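Phosphoserine phosphatase (Thermococcus onnurineus, PDB 4AP9) probably hydrolyses L-phosphoserine to L-serine and phosphate, the last step of serine biosynthesis, as a magnesium-dependent member of the haloacid dehalogenase superfamily. Local coordinates at residues 23-28 against 61-66; 40-45 against 50-55; 69-74 against 122-127; 153-158 against 163-168. All blocks are in the same frame, centred on the assembly; numbering follows the deposited sequence.

Contact 1: residues 23-28 against 61-66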
# COMPACT_ATOMS: atom_id res chain seq x y z
N PHE A 23 -34.25 14.68 16.75
CA PHE A 23 -33.80 16.05 17.01
C PHE A 23 -32.80 16.54 15.96
O PHE A 23 -31.84 15.85 15.62
CB PHE A 23 -33.20 16.21 18.42
CG PHE A 23 -32.73 17.62 18.70
CD1 PHE A 23 -33.64 18.65 18.82
CD2 PHE A 23 -31.38 17.91 18.77
CE1 PHE A 23 -33.22 19.95 19.05
CE2 PHE A 23 -30.94 19.21 19.00
CZ PHE A 23 -31.87 20.23 19.15
N GLU A 24 -33.05 17.73 15.44
CA GLU A 24 -32.20 18.33 14.43
C GLU A 24 -31.76 19.72 14.88
O GLU A 24 -32.50 20.69 14.72
CB GLU A 24 -32.95 18.41 13.11
CG GLU A 24 -33.20 17.04 12.53
CD GLU A 24 -33.87 17.10 11.18
OE1 GLU A 24 -33.17 17.35 10.18
OE2 GLU A 24 -35.11 16.91 11.14
N PHE A 25 -30.56 19.80 15.44
CA PHE A 25 -30.04 21.06 16.00
C PHE A 25 -30.24 22.30 15.13
O PHE A 25 -30.61 23.37 15.62
CB PHE A 25 -28.55 20.91 16.34
CG PHE A 25 -27.92 22.18 16.83
CD1 PHE A 25 -28.03 22.55 18.16
CD2 PHE A 25 -27.19 23.00 15.97
CE1 PHE A 25 -27.45 23.72 18.63
CE2 PHE A 25 -26.60 24.18 16.44
CZ PHE A 25 -26.73 24.53 17.77
N TRP A 26 -29.94 22.20 13.83
CA TRP A 26 -30.05 23.39 12.99
C TRP A 26 -31.50 23.85 12.74
O TRP A 26 -31.77 25.06 12.64
CB TRP A 26 -29.23 23.25 11.69
CG TRP A 26 -27.73 23.24 11.95
CD1 TRP A 26 -26.87 22.18 11.77
CD2 TRP A 26 -26.93 24.31 12.49
NE1 TRP A 26 -25.59 22.54 12.12
CE2 TRP A 26 -25.61 23.83 12.58
CE3 TRP A 26 -27.22 25.62 12.88
CZ2 TRP A 26 -24.56 24.63 13.05
CZ3 TRP A 26 -26.17 26.41 13.36
CH2 TRP A 26 -24.86 25.91 13.44
N ARG A 27 -32.42 22.90 12.64
CA ARG A 27 -33.84 23.23 12.52
C ARG A 27 -34.32 23.88 13.82
O ARG A 27 -35.12 24.82 13.80
CB ARG A 27 -34.68 21.99 12.20
CG ARG A 27 -34.28 21.36 10.88
CD ARG A 27 -35.22 20.25 10.44
NE ARG A 27 -34.68 19.55 9.27
CZ ARG A 27 -34.79 19.97 8.01
NH1 ARG A 27 -35.43 21.11 7.74
NH2 ARG A 27 -34.27 19.26 7.03
N GLU A 28 -33.81 23.40 14.95
CA GLU A 28 -34.12 24.03 16.23
C GLU A 28 -33.53 25.44 16.33
O GLU A 28 -34.18 26.37 16.83
CB GLU A 28 -33.65 23.15 17.39
CG GLU A 28 -33.94 23.71 18.77
CD GLU A 28 -35.42 23.72 19.15
OE1 GLU A 28 -36.26 23.29 18.32
OE2 GLU A 28 -35.73 24.15 20.27
N GLY A 61 -21.91 30.59 11.33
CA GLY A 61 -21.81 32.03 11.32
C GLY A 61 -23.08 32.71 11.77
O GLY A 61 -23.04 33.72 12.48
N LEU A 62 -24.22 32.15 11.37
CA LEU A 62 -25.51 32.74 11.69
C LEU A 62 -25.92 32.58 13.16
O LEU A 62 -26.88 33.21 13.60
CB LEU A 62 -26.61 32.19 10.77
CG LEU A 62 -26.54 32.66 9.31
CD1 LEU A 62 -27.31 31.73 8.39
CD2 LEU A 62 -27.05 34.07 9.19
N ILE A 63 -25.23 31.73 13.92
CA ILE A 63 -25.52 31.66 15.35
C ILE A 63 -24.38 32.19 16.22
O ILE A 63 -24.38 32.01 17.44
CB ILE A 63 -25.98 30.25 15.83
CG1 ILE A 63 -24.90 29.19 15.60
CG2 ILE A 63 -27.31 29.86 15.17
CD1 ILE A 63 -25.11 27.92 16.43
N ARG A 64 -23.41 32.85 15.60
CA ARG A 64 -22.35 33.49 16.37
C ARG A 64 -23.00 34.37 17.43
O ARG A 64 -23.95 35.10 17.14
CB ARG A 64 -21.45 34.33 15.46
CG ARG A 64 -20.11 34.68 16.08
CD ARG A 64 -19.38 35.67 15.21
NE ARG A 64 -20.14 36.90 15.06
CZ ARG A 64 -20.06 37.72 14.01
NH1 ARG A 64 -19.23 37.44 13.01
NH2 ARG A 64 -20.80 38.82 13.96
N GLY A 65 -22.50 34.28 18.66
CA GLY A 65 -22.97 35.12 19.75
C GLY A 65 -24.08 34.53 20.60
O GLY A 65 -24.36 35.05 21.69
N ILE A 66 -24.72 33.47 20.13
CA ILE A 66 -25.84 32.92 20.87
C ILE A 66 -25.36 32.42 22.24
O ILE A 66 -24.26 31.88 22.36
CB ILE A 66 -26.57 31.81 20.06
CG1 ILE A 66 -27.99 31.61 20.58
CG2 ILE A 66 -25.79 30.51 20.07
CD1 ILE A 66 -28.95 31.15 19.51
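Ile63 holds CG1 between its backbone N and carbonyl carbon (chi1 62°), which sends CD1 out toward residues 23-28, while Phe25, with CG anti to the backbone N (chi1 176°), brings the far end of its ring to meet that methyl. CD1 arrives at the edge of the Phe25 ring, near its plane, 4.0 Å from CZ. The same methyl lies 3.6 Å from Trp26 CZ3, and CG1 follows at 3.8 Å from that carbon; the side chains of Ile63 and Trp26 cross at about a right angle. The two aromatic residues also brace each other: Phe25 CD2 stands 3.7 Å above the Trp26 ring plane, over its centre. All of this joins the start of helix 25-33 to the loop just after helix 52-62, both helices belonging to the helical cap that the haloacid dehalogenase fold carries beside its Rossmann-like core. Replacing Ile63 by an alanine removes CG1, CG2 and CD1, which would probably open a gap at the outer end of the Trp26 indole and leave the rim of Phe25 without its aliphatic neighbour. After Ile63 the chain reverses in a type II turn, closed by Ile66 N bonding Ile63 O at 3.1 Å. Within residues 23-28, Glu24, the N-cap residue, takes a salt bridge from Arg27, whose NE meets OE1 at 2.8 Å from above the carboxylate plane; Arg27 also pairs with Glu39 and Glu43.

Contact 2: residues 40-45 against 50-55. With 1PS (3-pyridinium-1-ylpropane-1-sulfonate), chain F.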
# COMPACT_ATOMS: atom_id res chain seq x y z
N GLU A 40 -32.73 26.93 5.52
CA GLU A 40 -32.56 26.92 4.08
C GLU A 40 -31.16 26.43 3.72
O GLU A 40 -30.99 25.62 2.82
CB GLU A 40 -32.78 28.30 3.49
CG GLU A 40 -32.66 28.34 1.99
CD GLU A 40 -33.05 29.69 1.41
OE1 GLU A 40 -32.22 30.62 1.46
OE2 GLU A 40 -34.19 29.82 0.93
N LEU A 41 -30.17 26.92 4.45
CA LEU A 41 -28.79 26.46 4.28
C LEU A 41 -28.66 24.97 4.55
O LEU A 41 -27.92 24.26 3.86
CB LEU A 41 -27.86 27.24 5.20
CG LEU A 41 -27.55 28.66 4.72
CD1 LEU A 41 -26.84 29.43 5.81
CD2 LEU A 41 -26.72 28.61 3.44
N LEU A 42 -29.37 24.49 5.57
CA LEU A 42 -29.38 23.06 5.86
C LEU A 42 -29.94 22.30 4.66
O LEU A 42 -29.34 21.34 4.20
CB LEU A 42 -30.21 22.75 7.11
CG LEU A 42 -30.41 21.28 7.50
CD1 LEU A 42 -29.07 20.60 7.81
CD2 LEU A 42 -31.37 21.14 8.68
N GLU A 43 -31.08 22.76 4.14
CA GLU A 43 -31.72 22.07 3.02
C GLU A 43 -30.80 22.06 1.80
O GLU A 43 -30.69 21.04 1.11
CB GLU A 43 -33.06 22.72 2.67
CG GLU A 43 -34.10 22.60 3.79
CD GLU A 43 -34.67 21.20 3.93
OE1 GLU A 43 -34.42 20.36 3.04
OE2 GLU A 43 -35.39 20.94 4.92
N LYS A 44 -30.14 23.18 1.56
CA LYS A 44 -29.20 23.27 0.44
C LYS A 44 -28.04 22.30 0.64
O LYS A 44 -27.58 21.65 -0.31
CB LYS A 44 -28.69 24.70 0.28
CG LYS A 44 -29.69 25.68 -0.33
CD LYS A 44 -29.12 27.10 -0.28
CE LYS A 44 -30.03 28.09 -0.99
NZ LYS A 44 -29.44 29.45 -0.97
N GLY A 45 -27.57 22.18 1.87
CA GLY A 45 -26.49 21.25 2.17
C GLY A 45 -26.91 19.81 1.96
O GLY A 45 -26.19 19.02 1.34
N VAL A 50 -25.33 23.05 -2.43
CA VAL A 50 -24.12 23.77 -2.05
C VAL A 50 -23.20 22.78 -1.36
O VAL A 50 -23.66 21.77 -0.82
CB VAL A 50 -24.43 24.94 -1.10
CG1 VAL A 50 -25.28 25.99 -1.80
CG2 VAL A 50 -25.13 24.42 0.14
N GLU A 51 -21.90 23.04 -1.38
CA GLU A 51 -20.95 22.14 -0.72
C GLU A 51 -21.24 22.04 0.78
O GLU A 51 -21.64 23.01 1.42
CB GLU A 51 -19.52 22.60 -0.95
CG GLU A 51 -19.08 22.44 -2.39
CD GLU A 51 -19.32 21.02 -2.89
OE1 GLU A 51 -18.87 20.07 -2.23
OE2 GLU A 51 -20.00 20.86 -3.93
N TRP A 52 -21.04 20.86 1.35
CA TRP A 52 -21.47 20.65 2.73
C TRP A 52 -20.76 21.58 3.72
O TRP A 52 -21.42 22.19 4.58
CB TRP A 52 -21.31 19.20 3.17
CG TRP A 52 -21.76 18.99 4.58
CD1 TRP A 52 -20.97 18.88 5.70
CD2 TRP A 52 -23.11 18.88 5.05
NE1 TRP A 52 -21.74 18.70 6.82
CE2 TRP A 52 -23.07 18.69 6.44
CE3 TRP A 52 -24.36 18.90 4.40
CZ2 TRP A 52 -24.21 18.54 7.22
CZ3 TRP A 52 -25.50 18.75 5.18
CH2 TRP A 52 -25.42 18.57 6.57
N LEU A 53 -19.44 21.67 3.63
CA LEU A 53 -18.70 22.50 4.57
C LEU A 53 -19.07 23.96 4.40
O LEU A 53 -19.18 24.69 5.38
CB LEU A 53 -17.19 22.30 4.41
CG LEU A 53 -16.36 23.17 5.35
CD1 LEU A 53 -16.58 22.76 6.81
CD2 LEU A 53 -14.89 23.06 4.99
N ASP A 54 -19.24 24.39 3.15
CA ASP A 54 -19.66 25.76 2.89
C ASP A 54 -20.96 26.05 3.63
O ASP A 54 -21.07 27.05 4.35
CB ASP A 54 -19.84 25.99 1.38
CG ASP A 54 -20.30 27.40 1.04
OD1 ASP A 54 -19.94 28.33 1.79
OD2 ASP A 54 -21.02 27.57 0.04
N SER A 55 -21.94 25.17 3.48
CA SER A 55 -23.23 25.34 4.14
C SER A 55 -23.12 25.29 5.67
O SER A 55 -23.74 26.10 6.37
CB SER A 55 -24.21 24.28 3.66
OG SER A 55 -25.51 24.59 4.12
N1 1PS F . -23.54 15.13 3.75
C1 1PS F . -23.41 15.78 2.59
C2 1PS F . -24.51 15.94 1.75
C3 1PS F . -24.71 14.61 4.14
C4 1PS F . -25.84 14.72 3.34
C5 1PS F . -25.75 15.40 2.12
C6 1PS F . -22.38 15.03 4.60
C7 1PS F . -22.65 14.13 5.76
C8 1PS F . -22.21 14.75 7.06
S1 1PS F . -20.46 14.52 7.24
O1 1PS F . -20.15 14.51 8.68
O2 1PS F . -19.75 15.64 6.65
O3 1PS F . -20.10 13.32 6.54
O HOH W 1 -23.63 19.23 0.35
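Gly45 and Trp52, which both line the pocket occupied by 3-pyridinium-1-ylpropane-1-sulfonate, meet where the helix of residues 40-45 gives way to the next, their CA atoms 5.1 Å apart. Trp52 has CG anti to its own backbone N (chi1 -180°), and this swings the indole along the end of the first helix: Gly45 O lies at the ring's edge, 3.6 Å from CE3, while the ligand covers one face, with its C6 3.9 Å above the plane and offset toward the rim. A CB modelled on Gly45 would stand only 3.1 Å from Trp52 CE3, evidence that the approach depends on a residue without a side chain. With an alanine at Trp52, the ligand would probably lose the aromatic surface under its propyl chain and pyridinium nitrogen, and the edge packing against Gly45 would go too. One water joins the segments by donating to Gly45 O and to Val50 O, each at 2.8 Å. Direct polar links are less secure: Val50 N reaches Lys44 O in a weak bond of 3.4 Å (154° at the hydrogen), and the refined Ser55 OG to Leu41 O distance of 2.4 Å is too short to be trusted in detail. Val50 CG2 packs on Lys44 CB at 3.6 Å. The whole forms a helical hairpin, in which Leu41 continues onto Lys58, Arg59 and Leu62 of helix 52-62, Arg59 makes a cation-pi contact with Trp52, and Leu53 packs on Leu184, in strand 184-186 of the second subunit.

Contact 3: residues 69-74 against 122-127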
# COMPACT_ATOMS: atom_id res chain seq x y z
N GLY A 69 -26.34 29.10 27.33
CA GLY A 69 -27.55 28.55 27.94
C GLY A 69 -28.61 28.19 26.91
O GLY A 69 -29.26 27.14 27.01
N THR A 70 -28.78 29.06 25.91
CA THR A 70 -29.74 28.83 24.83
C THR A 70 -29.32 27.60 24.06
O THR A 70 -30.15 26.76 23.68
CB THR A 70 -29.78 30.03 23.86
OG1 THR A 70 -30.12 31.22 24.58
CG2 THR A 70 -30.79 29.80 22.74
N PHE A 71 -28.02 27.50 23.82
CA PHE A 71 -27.41 26.40 23.09
C PHE A 71 -27.66 25.09 23.84
O PHE A 71 -28.16 24.12 23.27
CB PHE A 71 -25.90 26.66 22.99
CG PHE A 71 -25.18 25.83 21.96
CD1 PHE A 71 -24.63 24.61 22.30
CD2 PHE A 71 -25.01 26.31 20.67
CE1 PHE A 71 -23.95 23.86 21.36
CE2 PHE A 71 -24.32 25.56 19.73
CZ PHE A 71 -23.80 24.32 20.08
N LEU A 72 -27.32 25.07 25.12
CA LEU A 72 -27.46 23.88 25.95
C LEU A 72 -28.91 23.49 26.26
O LEU A 72 -29.20 22.32 26.50
CB LEU A 72 -26.64 24.02 27.23
CG LEU A 72 -25.14 24.04 26.98
CD1 LEU A 72 -24.37 24.31 28.26
CD2 LEU A 72 -24.69 22.73 26.34
N ARG A 73 -29.82 24.45 26.25
CA ARG A 73 -31.25 24.17 26.43
C ARG A 73 -31.75 23.08 25.47
O ARG A 73 -32.67 22.35 25.80
CB ARG A 73 -32.05 25.44 26.17
CG ARG A 73 -33.23 25.65 27.09
CD ARG A 73 -33.17 27.09 27.66
NE ARG A 73 -34.50 27.68 27.83
CZ ARG A 73 -34.85 28.90 27.43
NH1 ARG A 73 -33.97 29.69 26.85
NH2 ARG A 73 -36.10 29.33 27.62
N THR A 74 -31.16 23.01 24.29
CA THR A 74 -31.61 22.05 23.28
C THR A 74 -31.41 20.59 23.69
O THR A 74 -32.13 19.71 23.20
CB THR A 74 -30.92 22.27 21.92
OG1 THR A 74 -29.52 21.98 22.04
CG2 THR A 74 -31.10 23.72 21.46
N ASN A 122 -18.69 16.63 16.73
CA ASN A 122 -17.96 17.90 16.72
C ASN A 122 -18.17 18.62 18.05
O ASN A 122 -18.90 18.14 18.90
CB ASN A 122 -18.39 18.72 15.51
CG ASN A 122 -17.82 18.15 14.21
OD1 ASN A 122 -16.68 17.67 14.20
ND2 ASN A 122 -18.60 18.16 13.14
N ARG A 123 -17.49 19.74 18.26
CA ARG A 123 -17.64 20.44 19.54
C ARG A 123 -17.85 21.92 19.29
O ARG A 123 -17.61 22.41 18.19
CB ARG A 123 -16.44 20.20 20.47
CG ARG A 123 -16.45 18.80 21.13
CD ARG A 123 -15.23 18.53 22.05
NE ARG A 123 -15.34 17.18 22.60
CZ ARG A 123 -14.33 16.42 23.01
NH1 ARG A 123 -13.08 16.85 22.93
NH2 ARG A 123 -14.57 15.20 23.49
N ALA A 124 -18.30 22.63 20.33
CA ALA A 124 -18.58 24.06 20.20
C ALA A 124 -17.51 24.92 20.87
O ALA A 124 -16.85 24.49 21.82
CB ALA A 124 -19.94 24.36 20.79
N ILE A 125 -17.34 26.13 20.36
CA ILE A 125 -16.40 27.08 20.93
C ILE A 125 -17.18 28.18 21.62
O ILE A 125 -17.97 28.88 20.99
CB ILE A 125 -15.49 27.67 19.84
CG1 ILE A 125 -14.71 26.55 19.14
CG2 ILE A 125 -14.51 28.70 20.44
CD1 ILE A 125 -14.09 26.97 17.84
N PHE A 126 -16.98 28.32 22.92
CA PHE A 126 -17.62 29.39 23.67
C PHE A 126 -16.57 30.33 24.24
O PHE A 126 -15.54 29.89 24.74
CB PHE A 126 -18.50 28.83 24.78
CG PHE A 126 -19.77 28.19 24.28
CD1 PHE A 126 -20.83 28.97 23.87
CD2 PHE A 126 -19.88 26.81 24.18
CE1 PHE A 126 -21.99 28.40 23.38
CE2 PHE A 126 -21.04 26.23 23.69
CZ PHE A 126 -22.10 27.04 23.30
N GLU A 127 -16.82 31.62 24.11
CA GLU A 127 -15.96 32.64 24.70
C GLU A 127 -16.85 33.56 25.51
O GLU A 127 -17.78 34.15 24.97
CB GLU A 127 -15.22 33.42 23.62
CG GLU A 127 -14.18 32.57 22.87
CD GLU A 127 -13.63 33.26 21.62
OE1 GLU A 127 -13.87 34.47 21.43
OE2 GLU A 127 -12.94 32.57 20.83
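Phe126 drives the edge of its ring into one face of Phe71, an edge-to-face (T-shaped) pair with centroids 5.2 Å apart and planes at 85°. Its CZ does the touching, standing 3.5 Å above the Phe71 plane and offset toward the rim on the CG side. Phe71 offers that face because CG is anti to the backbone N (chi1 -164°), which carries the ring from the helix toward the strand. At the ring's far end, Phe71 CZ rests 3.9 Å from Ala124 CB, so two residues of the strand grip different parts of one side chain. This is the tight part. Phe71 and Ala124 are buried, and the rings of Phe25, Phe105 and Phe131 also gather round Phe71, making it the centre of an aromatic cluster. The solvent side, by contrast, is the partly exposed flank of Phe126 itself, together with exposed Gly69, Arg73 and Glu127; Leu72 makes no contact with residues 122-127. The total area buried between the segments is a modest 139 Å². Behind Phe71, Thr74 OG1 donates to its carbonyl O at 2.8 Å, almost in line with the C=O (175°). Strand 118-127 pairs antiparallel with strand 130-135, and Ile125 packs on Asp4 of the third subunit. The arrangement is thus a short helix packed on a beta hairpin, at the margin of the mixed sheet in a haloacid dehalogenase fold.

Contact 4: residues 153-158 against 163-168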
# COMPACT_ATOMS: atom_id res chain seq x y z
N ILE A 153 -17.04 -3.43 9.38
CA ILE A 153 -17.94 -2.39 9.86
C ILE A 153 -19.36 -2.56 9.36
O ILE A 153 -19.59 -2.73 8.16
CB ILE A 153 -17.47 -1.02 9.39
CG1 ILE A 153 -16.08 -0.70 9.97
CG2 ILE A 153 -18.50 0.06 9.76
CD1 ILE A 153 -15.45 0.55 9.33
N LEU A 154 -20.32 -2.52 10.28
CA LEU A 154 -21.72 -2.37 9.90
C LEU A 154 -22.08 -0.93 10.22
O LEU A 154 -21.92 -0.48 11.35
CB LEU A 154 -22.57 -3.33 10.73
CG LEU A 154 -24.08 -3.06 10.78
CD1 LEU A 154 -24.71 -3.31 9.39
CD2 LEU A 154 -24.71 -3.95 11.83
N ALA A 155 -22.57 -0.19 9.22
CA ALA A 155 -22.94 1.20 9.43
C ALA A 155 -24.44 1.35 9.33
O ALA A 155 -25.09 0.70 8.50
CB ALA A 155 -22.26 2.09 8.41
N MSE A 156 -24.99 2.16 10.22
CA MSE A 156 -26.41 2.47 10.22
C MSE A 156 -26.51 3.98 10.24
O MSE A 156 -25.76 4.66 10.96
CB MSE A 156 -27.08 1.87 11.45
CG MSE A 156 -27.17 0.35 11.41
SE MSE A 156 -27.23 -0.47 13.17
CE MSE A 156 -25.32 -0.31 13.59
N GLY A 157 -27.38 4.54 9.42
CA GLY A 157 -27.52 5.99 9.42
C GLY A 157 -28.74 6.45 8.66
O GLY A 157 -29.44 5.64 8.06
N ASP A 158 -28.98 7.76 8.69
CA ASP A 158 -30.11 8.38 8.02
C ASP A 158 -29.64 9.72 7.44
O ASP A 158 -28.47 9.95 7.18
CB ASP A 158 -31.13 8.86 9.07
CG ASP A 158 -32.09 9.91 8.53
OD1 ASP A 158 -32.94 9.55 7.69
OD2 ASP A 158 -32.03 11.09 8.95
N ALA A 163 -22.90 8.77 0.77
CA ALA A 163 -22.24 7.62 0.16
C ALA A 163 -20.84 7.44 0.73
O ALA A 163 -20.34 6.33 0.82
CB ALA A 163 -22.18 7.78 -1.36
N LYS A 164 -20.20 8.54 1.09
CA LYS A 164 -18.83 8.48 1.60
C LYS A 164 -18.76 7.60 2.84
O LYS A 164 -17.86 6.77 2.99
CB LYS A 164 -18.32 9.89 1.92
CG LYS A 164 -16.81 9.99 2.13
CD LYS A 164 -16.32 11.43 1.99
CE LYS A 164 -14.79 11.49 1.91
NZ LYS A 164 -14.26 12.85 1.55
N MSE A 165 -19.71 7.77 3.74
CA MSE A 165 -19.73 6.97 4.96
C MSE A 165 -20.02 5.51 4.66
O MSE A 165 -19.33 4.61 5.14
CB MSE A 165 -20.76 7.51 5.95
CG MSE A 165 -20.67 6.82 7.28
SE MSE A 165 -22.18 7.22 8.45
CE MSE A 165 -21.75 6.02 9.86
N PHE A 166 -21.03 5.26 3.83
CA PHE A 166 -21.44 3.89 3.56
C PHE A 166 -20.42 3.13 2.71
O PHE A 166 -20.32 1.90 2.81
CB PHE A 166 -22.83 3.85 2.93
CG PHE A 166 -23.93 4.07 3.90
CD1 PHE A 166 -24.22 3.12 4.87
CD2 PHE A 166 -24.70 5.22 3.85
CE1 PHE A 166 -25.24 3.31 5.78
CE2 PHE A 166 -25.73 5.42 4.75
CZ PHE A 166 -26.01 4.46 5.72
N GLU A 167 -19.68 3.84 1.87
CA GLU A 167 -18.63 3.21 1.07
C GLU A 167 -17.60 2.52 1.97
O GLU A 167 -16.98 1.52 1.58
CB GLU A 167 -17.93 4.23 0.18
CG GLU A 167 -18.33 4.18 -1.30
CD GLU A 167 -17.56 5.19 -2.15
OE1 GLU A 167 -17.11 6.23 -1.60
OE2 GLU A 167 -17.41 4.96 -3.37
N ARG A 168 -17.43 3.07 3.17
CA ARG A 168 -16.47 2.56 4.14
C ARG A 168 -16.98 1.30 4.83
O ARG A 168 -16.20 0.51 5.34
CB ARG A 168 -16.16 3.64 5.19
CG ARG A 168 -15.14 4.66 4.74
CD ARG A 168 -13.78 4.09 5.04
NE ARG A 168 -12.72 4.63 4.21
CZ ARG A 168 -11.51 4.07 4.16
NH1 ARG A 168 -11.26 2.97 4.88
NH2 ARG A 168 -10.57 4.60 3.40
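Phe166 turns the edge of its ring to the backbone of Ala155, whose O lies near the ring plane, 3.8 Å from Phe166 CE1, in the first half of a beta-alpha-beta unit of the Rossmann-like haloacid dehalogenase core. The strand 153-157 and helix 163-168 segments run nearly antiparallel, their axes at 153° and 8.5 Å apart at closest. Ala155 is the hub: its CB lies 4.2 Å from Phe166 CE1 and just as far from CE of the selenomethionine Met165, and its small side chain lets both residues come down on the strand. Farther along, Phe166 CZ reaches Gly157 N at 3.9 Å, obliquely to the ring. No hydrogen bond crosses between the segments, and the contact rests on van der Waals packing. The next shell fixes the partners. Backbone bonds from Ala155 to Met171 and Ile173 hold it beside the parallel strand 171-175 of the mixed sheet, while Ile179 packs on Phe166, and Val13 and Lys141 pack on Met165. Asp162 OD1 accepts a bond from Met165 N at the start of the helix. The connection between strand and helix includes Gly159, Tyr160, Ala161 and Asp162 of the ligand pocket; in this superfamily the corresponding acidic loop typically serves the magnesium site, so a similar role is plausible here. Met165 runs extended, with CG anti to the backbone N (chi1 -172°), and this stretch puts its terminal CE 4.4 Å from Met156 O.

Contacts 1, 2 and 3 form a connected group, while contact 4 belongs to the core across the ligand pocket. Contacts 1 and 3 are closest, their centres 9 Å apart, and Phe71 CE2 touches both Phe25 CZ (3.3 Å) and Ile63 CD1 (4.1 Å). Contact 2 is nested in the chain loop closed by contact 1 and tied to it by a salt bridge from Arg27 NH1 to Glu43 OE2 (2.8 Å). Contact 4 lies about 20 Å from contact 2, centre to centre, yet the pocket draws on both sides: Gly45 and Trp52 line it from contact 2, and Gly159 to Asp162, which join the two segments of contact 4, line it too; the Met165 side chain lies about 6 Å from a bound ligand.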